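Local coordinates for hypothetical protein (Uncultured marine organism, PDB 2OD6) that is of unknown function but forms a dimer with a ferredoxin-like fold and holds a 10-oxohexadecanoic acid molecule in an internal pocket, at residues 16-25 and 57-65; 34-44 and 74-82. All blocks are in the same frame, centred on the assembly; numbering follows the deposited sequence. Where two conformers were deposited one is given.

Interaction 1: 16-25 and 57-65; sequences INDVDMELFI and EVFRVVMTY. With OHA (10-oxohexadecanoic acid), chain E.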
# COMPACT_ATOMS: atom_id res chain seq x y z
N ILE A 16 -4.57 -19.14 6.40
CA ILE A 16 -5.17 -19.81 7.50
C ILE A 16 -4.34 -19.95 8.78
O ILE A 16 -4.90 -20.33 9.83
CB ILE A 16 -5.41 -21.24 7.05
CG1 ILE A 16 -6.66 -21.33 6.24
CG2 ILE A 16 -5.42 -22.15 8.21
CD1 ILE A 16 -7.05 -22.76 6.14
N ASN A 17 -3.03 -19.85 8.66
CA ASN A 17 -2.10 -20.15 9.73
C ASN A 17 -0.76 -19.64 9.27
O ASN A 17 -0.58 -19.43 8.08
CB ASN A 17 -2.00 -21.66 9.99
CG ASN A 17 -1.55 -22.45 8.75
OD1 ASN A 17 -0.59 -22.11 8.05
ND2 ASN A 17 -2.22 -23.51 8.50
N ASP A 18 0.16 -19.59 10.23
CA ASP A 18 1.53 -19.17 10.09
C ASP A 18 2.32 -19.99 9.08
O ASP A 18 3.05 -19.41 8.30
CB ASP A 18 2.17 -19.26 11.47
CG ASP A 18 3.51 -18.60 11.52
OD1 ASP A 18 3.55 -17.36 11.34
OD2 ASP A 18 4.51 -19.34 11.73
N VAL A 19 2.18 -21.31 9.10
CA VAL A 19 2.81 -22.25 8.17
C VAL A 19 2.48 -21.84 6.74
O VAL A 19 3.38 -21.60 5.92
CB VAL A 19 2.34 -23.73 8.45
CG1 VAL A 19 2.71 -24.67 7.31
CG2 VAL A 19 2.96 -24.25 9.73
N ASP A 20 1.19 -21.67 6.45
CA ASP A 20 0.79 -21.39 5.07
C ASP A 20 1.37 -20.08 4.65
O ASP A 20 1.91 -19.95 3.54
CB ASP A 20 -0.69 -21.26 4.93
CG ASP A 20 -1.32 -22.57 4.93
OD1 ASP A 20 -0.49 -23.50 4.99
OD2 ASP A 20 -2.55 -22.63 4.85
N MSE A 21 1.23 -19.09 5.52
CA MSE A 21 1.83 -17.75 5.25
C MSE A 21 3.31 -17.78 4.95
O MSE A 21 3.80 -17.05 4.04
CB MSE A 21 1.61 -16.85 6.48
CG MSE A 21 1.79 -15.41 6.30
SE MSE A 21 1.94 -14.56 8.04
CE MSE A 21 3.03 -13.19 7.28
N GLU A 22 4.09 -18.47 5.78
CA GLU A 22 5.54 -18.44 5.54
C GLU A 22 5.90 -19.30 4.31
O GLU A 22 6.85 -19.02 3.61
CB GLU A 22 6.32 -18.94 6.77
CG GLU A 22 6.36 -18.01 7.98
CD GLU A 22 6.85 -16.63 7.67
OE1 GLU A 22 7.81 -16.48 6.87
OE2 GLU A 22 6.28 -15.66 8.23
N LEU A 23 5.13 -20.36 4.05
CA LEU A 23 5.34 -21.12 2.79
C LEU A 23 5.18 -20.23 1.56
O LEU A 23 5.96 -20.30 0.60
CB LEU A 23 4.40 -22.33 2.73
CG LEU A 23 4.67 -23.63 3.49
CD1 LEU A 23 3.40 -24.50 3.73
CD2 LEU A 23 5.76 -24.48 2.80
N PHE A 24 4.24 -19.29 1.65
CA PHE A 24 4.03 -18.30 0.62
C PHE A 24 5.14 -17.31 0.54
O PHE A 24 5.63 -17.05 -0.57
CB PHE A 24 2.70 -17.55 0.87
CG PHE A 24 2.34 -16.62 -0.22
CD1 PHE A 24 1.72 -17.09 -1.37
CD2 PHE A 24 2.63 -15.25 -0.09
CE1 PHE A 24 1.41 -16.21 -2.40
CE2 PHE A 24 2.31 -14.38 -1.10
CZ PHE A 24 1.74 -14.85 -2.27
N ILE A 25 5.53 -16.72 1.68
CA ILE A 25 6.69 -15.73 1.65
C ILE A 25 7.93 -16.36 1.02
O ILE A 25 8.67 -15.71 0.26
CB ILE A 25 7.03 -15.18 3.07
CG1 ILE A 25 6.08 -14.06 3.50
CG2 ILE A 25 8.36 -14.62 3.18
CD1 ILE A 25 5.15 -14.47 4.55
N GLU A 57 -5.20 -11.67 15.41
CA GLU A 57 -4.77 -13.02 15.09
C GLU A 57 -5.01 -13.37 13.59
O GLU A 57 -5.80 -14.19 13.23
CB GLU A 57 -5.50 -13.93 16.04
CG GLU A 57 -4.98 -15.32 16.07
CD GLU A 57 -5.61 -16.12 17.15
OE1 GLU A 57 -6.77 -15.86 17.54
OE2 GLU A 57 -4.92 -17.03 17.62
N VAL A 58 -4.35 -12.65 12.72
CA VAL A 58 -4.50 -12.94 11.31
C VAL A 58 -3.13 -13.13 10.73
O VAL A 58 -2.13 -12.62 11.26
CB VAL A 58 -5.22 -11.79 10.52
CG1 VAL A 58 -6.60 -11.58 11.06
CG2 VAL A 58 -4.45 -10.56 10.54
N PHE A 59 -3.10 -13.85 9.62
CA PHE A 59 -1.86 -14.09 8.92
C PHE A 59 -1.90 -13.40 7.58
O PHE A 59 -2.51 -13.89 6.67
CB PHE A 59 -1.70 -15.60 8.83
CG PHE A 59 -1.76 -16.22 10.14
CD1 PHE A 59 -0.71 -16.13 11.00
CD2 PHE A 59 -2.93 -16.78 10.57
CE1 PHE A 59 -0.79 -16.66 12.30
CE2 PHE A 59 -3.05 -17.34 11.87
CZ PHE A 59 -1.96 -17.28 12.74
N ARG A 60 -1.18 -12.29 7.39
CA ARG A 60 -1.56 -11.46 6.31
C ARG A 60 -0.38 -10.61 5.87
O ARG A 60 0.32 -10.09 6.68
CB ARG A 60 -2.78 -10.59 6.75
CG ARG A 60 -3.38 -9.64 5.71
CD ARG A 60 -4.58 -8.78 6.28
NE ARG A 60 -5.73 -9.61 6.75
CZ ARG A 60 -6.69 -9.16 7.55
NH1 ARG A 60 -6.74 -7.92 7.93
NH2 ARG A 60 -7.66 -9.99 7.94
N VAL A 61 -0.22 -10.55 4.58
CA VAL A 61 0.81 -9.66 3.97
C VAL A 61 0.13 -8.76 3.03
O VAL A 61 -0.83 -9.10 2.40
CB VAL A 61 1.92 -10.48 3.29
CG1 VAL A 61 2.64 -11.36 4.37
CG2 VAL A 61 1.38 -11.35 2.14
N VAL A 62 0.68 -7.55 2.88
CA VAL A 62 0.30 -6.70 1.79
C VAL A 62 1.50 -6.60 0.84
O VAL A 62 2.60 -6.25 1.25
CB VAL A 62 -0.13 -5.26 2.26
CG1 VAL A 62 -0.40 -4.31 1.05
CG2 VAL A 62 -1.38 -5.38 3.13
N MSE A 63 1.23 -6.87 -0.43
CA MSE A 63 2.18 -6.77 -1.50
C MSE A 63 1.95 -5.50 -2.34
O MSE A 63 0.81 -5.22 -2.79
CB MSE A 63 2.08 -8.04 -2.32
CG MSE A 63 2.51 -9.26 -1.49
SE MSE A 63 2.50 -10.81 -2.68
CE MSE A 63 0.66 -11.09 -2.87
N THR A 64 2.97 -4.70 -2.55
CA THR A 64 2.77 -3.52 -3.29
C THR A 64 3.55 -3.66 -4.60
O THR A 64 4.68 -4.10 -4.59
CB THR A 64 3.22 -2.25 -2.52
OG1 THR A 64 4.64 -2.25 -2.47
CG2 THR A 64 2.65 -2.22 -1.10
N TYR A 65 2.90 -3.30 -5.72
CA TYR A 65 3.52 -3.25 -7.03
C TYR A 65 3.49 -1.81 -7.52
O TYR A 65 2.42 -1.25 -7.73
CB TYR A 65 2.72 -4.11 -7.98
CG TYR A 65 2.68 -5.52 -7.58
CD1 TYR A 65 1.71 -5.96 -6.68
CD2 TYR A 65 3.61 -6.44 -8.05
CE1 TYR A 65 1.63 -7.30 -6.26
CE2 TYR A 65 3.54 -7.82 -7.63
CZ TYR A 65 2.56 -8.20 -6.75
OH TYR A 65 2.50 -9.49 -6.35
O2 OHA E . -0.75 -5.11 -10.16
C16 OHA E . -1.33 -6.15 -9.86
O3 OHA E . -2.64 -6.06 -9.77
C15 OHA E . -0.62 -7.48 -9.63
C14 OHA E . -1.46 -8.45 -8.80
C13 OHA E . -0.94 -9.91 -8.75
C12 OHA E . -0.73 -10.48 -7.33
C11 OHA E . -0.70 -12.03 -7.23
C10 OHA E . 0.43 -12.64 -6.38
C9 OHA E . 1.75 -12.70 -7.19
C8 OHA E . 3.06 -12.89 -6.39
C7 OHA E . 4.29 -12.68 -7.28
O1 OHA E . 4.75 -11.55 -7.46
C6 OHA E . 4.98 -13.81 -8.00
C5 OHA E . 4.45 -15.19 -7.64
C4 OHA E . 5.29 -16.28 -8.34
C3 OHA E . 4.96 -17.73 -7.93
C2 OHA E . 5.02 -18.04 -6.43
C1 OHA E . 3.65 -18.47 -5.92
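Phe59 lays one face of its ring under the start of helix 18-40, against backbone rather than side chains: Asp18 N sits 3.6 Å from Phe59 CD1, and Asn17 CA is equally near Phe59 CD2. With CG set anti to its carbonyl carbon (chi1 -55°), the ring is carried beneath the first turn. Asn17 sits at the N-cap of that turn, its OD1 accepting from Asp20 N at a modelled distance too short to be taken literally. Met21, a selenomethionine, comes down from the helix at about a right angle to Phe59, its SE lying at the ring's edge, 3.9 Å from Phe59 CB. In the conformer described the chain stays extended as far as CE, which comes up to Val61 CG1. Ile25 reaches the same Val61 branch with CD1. Farther along the strand, Phe24 and selenomethionine Met63 approach from opposite directions and meet in a Met-aromatic contact at the ring edge, Met63 SE lying 3.9 Å from Phe24 CE2. A bend at chi3 (-73°) turns Met63 CE toward the fatty acid, 3.8 Å from its C10. Tyr65 continues this side of the strand and gives its OH to the ligand's keto oxygen O1 (3.2 Å), while C15 lies over one ring face. On the other face of the sheet, Val62 and Thr64 pack on Phe10 of the second subunit. Helix segment 18-25 runs 26° from strand segment 59-65, their axes 8.4 Å apart. A helix laid over an antiparallel sheet is characteristic of the ferredoxin-like fold, consistent with the dimeric alpha-beta barrel family, and here it opens into the fatty-acid pocket.

Interaction 2: 34-44 and 74-82; sequences VWVKEMKSRGL and EANIAYLED. With OHA (10-oxohexadecanoic acid), chain E; EDO (1,2-ethanediol), chain F.
Ala75 begins the contact with its backbone: Ala75 O lies 3.6 Å from Arg42 CD, and a water that donates to this oxygen accepts from Arg42 NE in the plane of the guanidinium. One residue on, Asn76 turns its amide into the end of helix 18-40. Its OD1 rests 3.2 Å from Met39 CB, and its ND2 makes a weak hydrogen bond to Met39 O at 3.4 Å; the same nitrogen also bonds to Ser72 O in its own helix. Met39 O already accepts from Arg42 N and Leu44 N, the latter bond belonging to the Schellman motif in which Gly43, with positive phi, is C-prime. Ile77 is turned to the fatty acid, its CD1 3.5 Å from the carboxyl carbon C16. Tyr79 has the largest share of the interface. Swung anti to its own nitrogen (chi1 163°), its ring crosses Glu38 at about a right angle and takes Glu38 CB over one face, 3.3 Å from Tyr79 CZ. Arg42 crosses the tyrosine too, its guanidinium centred over Tyr79 CD1 with the two planes 30° apart. Arg42 NH1 is fixed there by bonds to Glu38 O and, in a salt bridge, to the anti lone pair of Glu38 OE1 (2.7 Å); both acceptors lie in the guanidinium plane, although NH1 stands above the carbonyl plane of Glu38. Leu80 closes the inner side: CD1 touches Met39 CE at 3.7 Å and also borders the ligand chain. The Trp35 ring, on helix 18-40, lays one face on the ligand's keto oxygen O1. Segments 34-40 and 74-82 run roughly antiparallel at 146°, pairing the two main helices of the ferredoxin-like fold above the fatty-acid pocket.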
# COMPACT_ATOMS: atom_id res chain seq x y z
N VAL A 34 13.37 -14.98 -11.18
CA VAL A 34 12.61 -15.06 -12.41
C VAL A 34 11.69 -13.83 -12.54
O VAL A 34 11.87 -13.02 -13.44
CB VAL A 34 11.80 -16.39 -12.48
CG1 VAL A 34 10.95 -16.46 -13.77
CG2 VAL A 34 12.76 -17.60 -12.42
N TRP A 35 10.73 -13.68 -11.63
CA TRP A 35 9.63 -12.75 -11.87
C TRP A 35 10.01 -11.28 -11.74
O TRP A 35 9.48 -10.45 -12.47
CB TRP A 35 8.38 -13.10 -11.07
CG TRP A 35 8.51 -13.07 -9.59
CD1 TRP A 35 8.71 -14.15 -8.77
CD2 TRP A 35 8.41 -11.93 -8.73
NE1 TRP A 35 8.78 -13.76 -7.47
CE2 TRP A 35 8.59 -12.40 -7.41
CE3 TRP A 35 8.19 -10.57 -8.94
CZ2 TRP A 35 8.57 -11.54 -6.30
CZ3 TRP A 35 8.17 -9.70 -7.84
CH2 TRP A 35 8.36 -10.20 -6.53
N VAL A 36 10.97 -10.95 -10.87
CA VAL A 36 11.31 -9.54 -10.63
C VAL A 36 11.92 -8.95 -11.89
O VAL A 36 11.51 -7.88 -12.36
CB VAL A 36 12.26 -9.30 -9.40
CG1 VAL A 36 12.52 -7.81 -9.24
CG2 VAL A 36 11.67 -9.83 -8.11
N LYS A 37 12.87 -9.68 -12.47
CA LYS A 37 13.52 -9.27 -13.69
C LYS A 37 12.46 -9.04 -14.77
O LYS A 37 12.53 -8.06 -15.51
CB LYS A 37 14.49 -10.37 -14.13
CG LYS A 37 15.48 -9.98 -15.13
CD LYS A 37 16.47 -11.12 -15.43
CE LYS A 37 15.87 -12.23 -16.30
NZ LYS A 37 15.18 -13.29 -15.50
N GLU A 38 11.50 -9.95 -14.87
CA GLU A 38 10.50 -9.86 -15.93
C GLU A 38 9.60 -8.66 -15.77
O GLU A 38 9.33 -7.95 -16.74
CB GLU A 38 9.66 -11.14 -15.98
CG GLU A 38 10.45 -12.34 -16.42
CD GLU A 38 10.89 -12.30 -17.88
OE1 GLU A 38 10.40 -11.47 -18.67
OE2 GLU A 38 11.72 -13.15 -18.25
N MSE A 39 9.15 -8.43 -14.55
CA MSE A 39 8.25 -7.30 -14.26
C MSE A 39 8.93 -5.93 -14.41
O MSE A 39 8.35 -4.98 -14.93
CB MSE A 39 7.63 -7.46 -12.86
CG MSE A 39 6.72 -8.62 -12.77
SE MSE A 39 5.70 -8.74 -11.11
CE MSE A 39 4.15 -7.55 -11.47
N LYS A 40 10.18 -5.84 -13.98
CA LYS A 40 10.90 -4.60 -14.10
C LYS A 40 11.18 -4.29 -15.54
O LYS A 40 11.14 -3.12 -15.93
CB LYS A 40 12.18 -4.60 -13.29
CG LYS A 40 11.93 -4.58 -11.79
CD LYS A 40 13.17 -4.10 -11.07
CE LYS A 40 12.87 -3.87 -9.59
NZ LYS A 40 14.16 -3.70 -8.87
N SER A 41 11.44 -5.32 -16.36
CA SER A 41 11.67 -5.09 -17.79
C SER A 41 10.40 -4.58 -18.46
O SER A 41 10.47 -4.07 -19.58
CB SER A 41 12.13 -6.36 -18.49
OG SER A 41 11.04 -7.26 -18.65
N ARG A 42 9.26 -4.75 -17.80
CA ARG A 42 7.96 -4.25 -18.27
C ARG A 42 7.48 -3.01 -17.56
O ARG A 42 6.33 -2.58 -17.76
CB ARG A 42 6.93 -5.36 -18.13
CG ARG A 42 7.21 -6.51 -19.05
CD ARG A 42 6.32 -7.68 -18.72
NE ARG A 42 6.42 -8.69 -19.75
CZ ARG A 42 7.40 -9.59 -19.86
NH1 ARG A 42 8.40 -9.63 -18.99
NH2 ARG A 42 7.38 -10.45 -20.86
N GLY A 43 8.33 -2.43 -16.71
CA GLY A 43 8.01 -1.15 -16.04
C GLY A 43 7.55 -1.17 -14.59
O GLY A 43 7.08 -0.15 -14.10
N LEU A 44 7.67 -2.30 -13.92
CA LEU A 44 7.61 -2.36 -12.46
C LEU A 44 8.77 -1.55 -11.91
O LEU A 44 9.92 -1.77 -12.28
CB LEU A 44 7.72 -3.80 -11.93
CG LEU A 44 7.51 -4.02 -10.41
CD1 LEU A 44 6.07 -3.84 -9.99
CD2 LEU A 44 7.99 -5.39 -10.02
N GLU A 74 -0.45 -2.56 -17.31
CA GLU A 74 -1.10 -3.48 -18.23
C GLU A 74 -0.17 -4.58 -18.76
O GLU A 74 -0.58 -5.73 -18.89
CB GLU A 74 -1.76 -2.70 -19.38
CG GLU A 74 -3.01 -1.92 -18.93
CD GLU A 74 -3.64 -1.06 -20.04
OE1 GLU A 74 -3.20 -1.18 -21.20
OE2 GLU A 74 -4.55 -0.27 -19.74
N ALA A 75 1.07 -4.22 -19.10
CA ALA A 75 2.06 -5.18 -19.60
C ALA A 75 2.41 -6.18 -18.52
O ALA A 75 2.70 -7.34 -18.80
CB ALA A 75 3.32 -4.47 -20.06
N ASN A 76 2.42 -5.73 -17.28
CA ASN A 76 2.72 -6.59 -16.16
C ASN A 76 1.61 -7.59 -15.80
O ASN A 76 1.90 -8.75 -15.54
CB ASN A 76 3.15 -5.74 -14.96
CG ASN A 76 4.64 -5.44 -14.99
OD1 ASN A 76 5.43 -6.35 -14.85
ND2 ASN A 76 5.01 -4.20 -15.21
N ILE A 77 0.34 -7.14 -15.81
CA ILE A 77 -0.82 -8.04 -15.72
C ILE A 77 -0.85 -9.08 -16.84
O ILE A 77 -1.18 -10.24 -16.63
CB ILE A 77 -2.14 -7.22 -15.77
CG1 ILE A 77 -2.26 -6.31 -14.55
CG2 ILE A 77 -3.35 -8.13 -15.93
CD1 ILE A 77 -1.64 -6.85 -13.28
N ALA A 78 -0.51 -8.64 -18.04
CA ALA A 78 -0.40 -9.53 -19.18
C ALA A 78 0.63 -10.62 -18.92
O ALA A 78 0.37 -11.80 -19.13
CB ALA A 78 -0.04 -8.73 -20.43
N TYR A 79 1.80 -10.20 -18.46
CA TYR A 79 2.88 -11.12 -18.14
C TYR A 79 2.44 -12.09 -17.06
O TYR A 79 2.71 -13.27 -17.15
CB TYR A 79 4.13 -10.35 -17.66
CG TYR A 79 5.12 -11.22 -16.95
CD1 TYR A 79 5.90 -12.13 -17.66
CD2 TYR A 79 5.26 -11.18 -15.57
CE1 TYR A 79 6.81 -12.96 -17.00
CE2 TYR A 79 6.17 -12.03 -14.89
CZ TYR A 79 6.93 -12.90 -15.61
OH TYR A 79 7.83 -13.74 -14.98
N LEU A 80 1.79 -11.59 -16.01
CA LEU A 80 1.45 -12.47 -14.91
C LEU A 80 0.37 -13.47 -15.31
O LEU A 80 0.50 -14.64 -15.01
CB LEU A 80 1.06 -11.69 -13.65
CG LEU A 80 2.15 -10.93 -12.86
CD1 LEU A 80 1.49 -10.11 -11.75
CD2 LEU A 80 3.21 -11.84 -12.26
N GLU A 81 -0.67 -13.03 -16.02
CA GLU A 81 -1.75 -13.95 -16.41
C GLU A 81 -1.22 -15.01 -17.37
O GLU A 81 -1.58 -16.17 -17.29
CB GLU A 81 -2.94 -13.20 -17.03
CG GLU A 81 -3.76 -12.38 -16.01
N ASP A 82 -0.32 -14.60 -18.25
CA ASP A 82 0.39 -15.52 -19.15
C ASP A 82 1.16 -16.60 -18.40
O ASP A 82 1.03 -17.79 -18.70
CB ASP A 82 1.41 -14.72 -19.94
CG ASP A 82 1.19 -14.82 -21.40
OD1 ASP A 82 1.59 -15.86 -21.96
OD2 ASP A 82 0.62 -13.85 -21.97
O2 OHA E . -0.75 -5.11 -10.16
C16 OHA E . -1.33 -6.15 -9.86
O3 OHA E . -2.64 -6.06 -9.77
C15 OHA E . -0.62 -7.48 -9.63
C14 OHA E . -1.46 -8.45 -8.80
C13 OHA E . -0.94 -9.91 -8.75
C12 OHA E . -0.73 -10.48 -7.33
C11 OHA E . -0.70 -12.03 -7.23
C10 OHA E . 0.43 -12.64 -6.38
C9 OHA E . 1.75 -12.70 -7.19
C8 OHA E . 3.06 -12.89 -6.39
C7 OHA E . 4.29 -12.68 -7.28
O1 OHA E . 4.75 -11.55 -7.46
C6 OHA E . 4.98 -13.81 -8.00
C5 OHA E . 4.45 -15.19 -7.64
C4 OHA E . 5.29 -16.28 -8.34
C3 OHA E . 4.96 -17.73 -7.93
C2 OHA E . 5.02 -18.04 -6.43
C1 OHA E . 3.65 -18.47 -5.92
C1 EDO F . -6.10 0.32 -17.06
O1 EDO F . -6.43 -0.99 -17.54
C2 EDO F . -7.36 0.96 -16.49
O2 EDO F . -7.09 2.32 -16.10
O HOH W 1 3.45 -8.46 -21.13

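How the interactions relate
Interactions 1 and 2 share helix 18-40: its first turns pack on strand 59-67 in interaction 1, while its last turns and the following bend meet helix 70-85, the next long element after that strand, in interaction 2. Their centres are 22 Å apart, on opposite sides of the chain centre, yet they touch where Tyr65 CD2 meets Met39 CE at 3.6 Å and Tyr65 CB meets Leu44 CD1 at 3.9 Å. The fatty acid bridges them. Met63 and Tyr65 from 57-65 border it from the sheet, and Trp35, Ile77 and Leu80 from the helices; Ser9 and Tyr67 add hydrogen bonds to it. Both contacts also reach the second subunit.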